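Local coordinates for CBS domain protein (PDB 2EF7), which is of unknown function but carries a pair of CBS domains, a module that in relatives often binds adenine nucleotides, at residues E2-V6 and K7-K11. Sequence-based numbering, arbitrary orientation.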
ATOM      1  N   GLU A   2     -11.804 -15.870  15.751  1.00 34.23           N
ATOM      2  CA  GLU A   2     -12.834 -14.917  16.141  1.00 38.42           C
ATOM      3  C   GLU A   2     -12.702 -13.647  15.294  1.00 34.10           C
ATOM      4  O   GLU A   2     -11.668 -13.419  14.670  1.00 30.46           O
ATOM      5  CB  GLU A   2     -12.684 -14.576  17.626  1.00 40.51           C
ATOM      6  CG  GLU A   2     -12.689 -15.800  18.528  1.00 53.82           C
ATOM      7  CD  GLU A   2     -12.395 -15.463  19.978  1.00 59.69           C
ATOM      8  OE1 GLU A   2     -12.405 -16.392  20.816  1.00 64.54           O
ATOM      9  OE2 GLU A   2     -12.150 -14.274  20.280  1.00 59.17           O
ATOM     10  N   GLU A   3     -13.750 -12.829  15.270  1.00 31.37           N
ATOM     11  CA  GLU A   3     -13.717 -11.590  14.503  1.00 35.85           C
ATOM     12  C   GLU A   3     -12.819 -10.554  15.171  1.00 30.15           C
ATOM     13  O   GLU A   3     -12.799 -10.444  16.389  1.00 35.54           O
ATOM     14  CB  GLU A   3     -15.132 -11.004  14.373  1.00 34.19           C
ATOM     15  CG  GLU A   3     -16.094 -11.816  13.502  1.00 37.08           C
ATOM     16  CD  GLU A   3     -17.516 -11.267  13.532  1.00 38.17           C
ATOM     17  OE1 GLU A   3     -18.069 -11.121  14.646  1.00 35.70           O
ATOM     18  OE2 GLU A   3     -18.078 -10.984  12.449  1.00 33.35           O
ATOM     19  N   GLU A   4     -12.063  -9.813  14.373  1.00 35.21           N
ATOM     20  CA  GLU A   4     -11.219  -8.743  14.901  1.00 33.35           C
ATOM     21  C   GLU A   4     -12.233  -7.627  15.137  1.00 30.41           C
ATOM     22  O   GLU A   4     -13.257  -7.598  14.462  1.00 25.20           O
ATOM     23  CB  GLU A   4     -10.212  -8.277  13.849  1.00 41.88           C
ATOM     24  CG  GLU A   4      -9.184  -9.301  13.451  1.00 53.54           C
ATOM     25  CD  GLU A   4      -8.069  -9.409  14.461  1.00 65.29           C
ATOM     26  OE1 GLU A   4      -8.374  -9.507  15.668  1.00 68.12           O
ATOM     27  OE2 GLU A   4      -6.891  -9.398  14.046  1.00 72.81           O
ATOM     28  N   ILE A   5     -11.974  -6.720  16.075  1.00 24.47           N
ATOM     29  CA  ILE A   5     -12.924  -5.635  16.313  1.00 29.18           C
ATOM     30  C   ILE A   5     -12.307  -4.256  16.090  1.00 25.49           C
ATOM     31  O   ILE A   5     -11.115  -4.064  16.295  1.00 25.72           O
ATOM     32  CB  ILE A   5     -13.539  -5.700  17.739  1.00 34.43           C
ATOM     33  CG1 ILE A   5     -12.475  -5.408  18.797  1.00 42.75           C
ATOM     34  CG2 ILE A   5     -14.158  -7.078  17.976  1.00 36.60           C
ATOM     35  CD1 ILE A   5     -13.053  -5.209  20.199  1.00 48.22           C
ATOM     36  N   VAL A   6     -13.141  -3.315  15.659  1.00 25.62           N
ATOM     37  CA  VAL A   6     -12.741  -1.932  15.379  1.00 25.44           C
ATOM     38  C   VAL A   6     -11.763  -1.332  16.392  1.00 26.76           C
ATOM     39  O   VAL A   6     -10.727  -0.784  16.024  1.00 28.38           O
ATOM     40  CB  VAL A   6     -14.003  -1.033  15.290  1.00 22.83           C
ATOM     41  CG1 VAL A   6     -13.613   0.431  15.160  1.00 20.74           C
ATOM     42  CG2 VAL A   6     -14.855  -1.471  14.097  1.00 25.28           C
ATOM     43  N   LYS A   7     -12.114  -1.449  17.667  1.00 31.41           N
ATOM     44  CA  LYS A   7     -11.319  -0.943  18.779  1.00 36.76           C
ATOM     45  C   LYS A   7      -9.817  -1.249  18.669  1.00 40.27           C
ATOM     46  O   LYS A   7      -8.981  -0.395  18.961  1.00 40.47           O
ATOM     47  CB  LYS A   7     -11.888  -1.520  20.085  1.00 40.72           C
ATOM     48  CG  LYS A   7     -11.242  -1.030  21.370  1.00 52.37           C
ATOM     49  CD  LYS A   7     -11.880  -1.713  22.576  1.00 53.02           C
ATOM     50  CE  LYS A   7     -11.268  -1.232  23.881  1.00 63.97           C
ATOM     51  NZ  LYS A   7     -11.534   0.214  24.115  1.00 69.34           N
ATOM     52  N   GLU A   8      -9.469  -2.460  18.237  1.00 36.54           N
ATOM     53  CA  GLU A   8      -8.054  -2.840  18.124  1.00 35.84           C
ATOM     54  C   GLU A   8      -7.334  -2.309  16.889  1.00 36.14           C
ATOM     55  O   GLU A   8      -6.107  -2.430  16.789  1.00 36.80           O
ATOM     56  CB  GLU A   8      -7.910  -4.369  18.152  1.00 37.02           C
ATOM     57  CG  GLU A   8      -8.336  -5.003  19.481  1.00 49.43           C
ATOM     58  CD  GLU A   8      -7.616  -4.373  20.668  1.00 52.48           C
ATOM     59  OE1 GLU A   8      -8.311  -3.799  21.556  1.00 54.82           O
ATOM     60  OE2 GLU A   8      -6.359  -4.438  20.705  1.00 48.24           O
ATOM     61  N   TYR A   9      -8.069  -1.716  15.950  1.00 33.59           N
ATOM     62  CA  TYR A   9      -7.428  -1.214  14.735  1.00 30.81           C
ATOM     63  C   TYR A   9      -7.643   0.260  14.432  1.00 33.92           C
ATOM     64  O   TYR A   9      -7.036   0.803  13.508  1.00 33.00           O
ATOM     65  CB  TYR A   9      -7.875  -2.053  13.535  1.00 30.62           C
ATOM     66  CG  TYR A   9      -7.253  -3.424  13.536  1.00 31.05           C
ATOM     67  CD1 TYR A   9      -6.035  -3.654  12.895  1.00 31.52           C
ATOM     68  CD2 TYR A   9      -7.830  -4.469  14.252  1.00 33.46           C
ATOM     69  CE1 TYR A   9      -5.406  -4.885  12.974  1.00 36.31           C
ATOM     70  CE2 TYR A   9      -7.205  -5.708  14.338  1.00 39.09           C
ATOM     71  CZ  TYR A   9      -5.994  -5.906  13.698  1.00 37.93           C
ATOM     72  OH  TYR A   9      -5.367  -7.124  13.782  1.00 51.61           O
HETATM   73  N   MSE A  10      -8.503   0.905  15.209  1.00 31.36           N
HETATM   74  CA  MSE A  10      -8.799   2.317  15.011  1.00 32.36           C
HETATM   75  C   MSE A  10      -7.654   3.199  15.490  1.00 33.12           C
HETATM   76  O   MSE A  10      -6.865   2.811  16.344  1.00 31.82           O
HETATM   77  CB  MSE A  10     -10.062   2.700  15.782  1.00 28.86           C
HETATM   78  CG  MSE A  10      -9.875   2.686  17.295  1.00 30.46           C
HETATM   79 SE   MSE A  10     -11.472   3.171  18.247  1.00 37.10          SE
HETATM   80  CE  MSE A  10     -10.855   2.933  20.071  1.00 35.36           C
ATOM     81  N   LYS A  11      -7.560   4.386  14.915  1.00 32.93           N
ATOM     82  CA  LYS A  11      -6.551   5.339  15.325  1.00 32.74           C
ATOM     83  C   LYS A  11      -7.227   6.098  16.456  1.00 31.96           C
ATOM     84  O   LYS A  11      -8.317   6.642  16.279  1.00 32.02           O
ATOM     85  CB  LYS A  11      -6.223   6.287  14.175  1.00 40.73           C
ATOM     86  CG  LYS A  11      -5.384   7.487  14.558  1.00 50.22           C
ATOM     87  CD  LYS A  11      -5.298   8.455  13.387  1.00 56.12           C
ATOM     88  CE  LYS A  11      -4.726   9.802  13.805  1.00 61.51           C
ATOM     89  NZ  LYS A  11      -4.715  10.776  12.669  1.00 64.02           N
TER
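Glu4 and Tyr9 meet across a short turn at the start of the chain. The Glu4 carboxylate lies by the CE2 and hydroxyl edge of the Tyr9 ring, its plane turned 68° from the ring. The Glu4 chain bends at chi2 (-79°), and this sets Glu4 OE2 2.8 Å from Tyr9 OH. OE2 is within hydrogen-bonding distance of the hydroxyl, and so is Asp125 OD1 of helix 116-126; the single proton can go to either. Glu4 CB also approaches the ring, 4.0 Å from Tyr9 CE2. Ile5 puts its carbonyl O at the edge of the same ring, in its plane. That oxygen accepts a bent bond from Glu8 N (3.0 Å, 142° at the hydrogen). The Ile5 side chain runs alongside that of Lys7, with Ile5 CD1 3.9 Å from Lys7 CB. Val6 O takes two backbone N-H groups. Tyr9 N lies 2.8 Å from Val6 O, above the carbonyl plane. Met10 N lies 2.9 Å from Val6 O, nearly in line with the C=O bond. The Val6 side chain is buried and turns mostly away from 7-11, towards Ala89 of helix 86-96 and Val103 of strand 100-104. Its CG1 still comes within 4.3 Å of Met10 CB. The turn packs the N-terminal segment on helices 86-96 and 116-126 and strand 100-104, in the second CBS domain. Two carboxylates compete for the single proton of the Tyr9 hydroxyl. Two acidic groups so near one hydroxyl may raise the proton affinity of one of them.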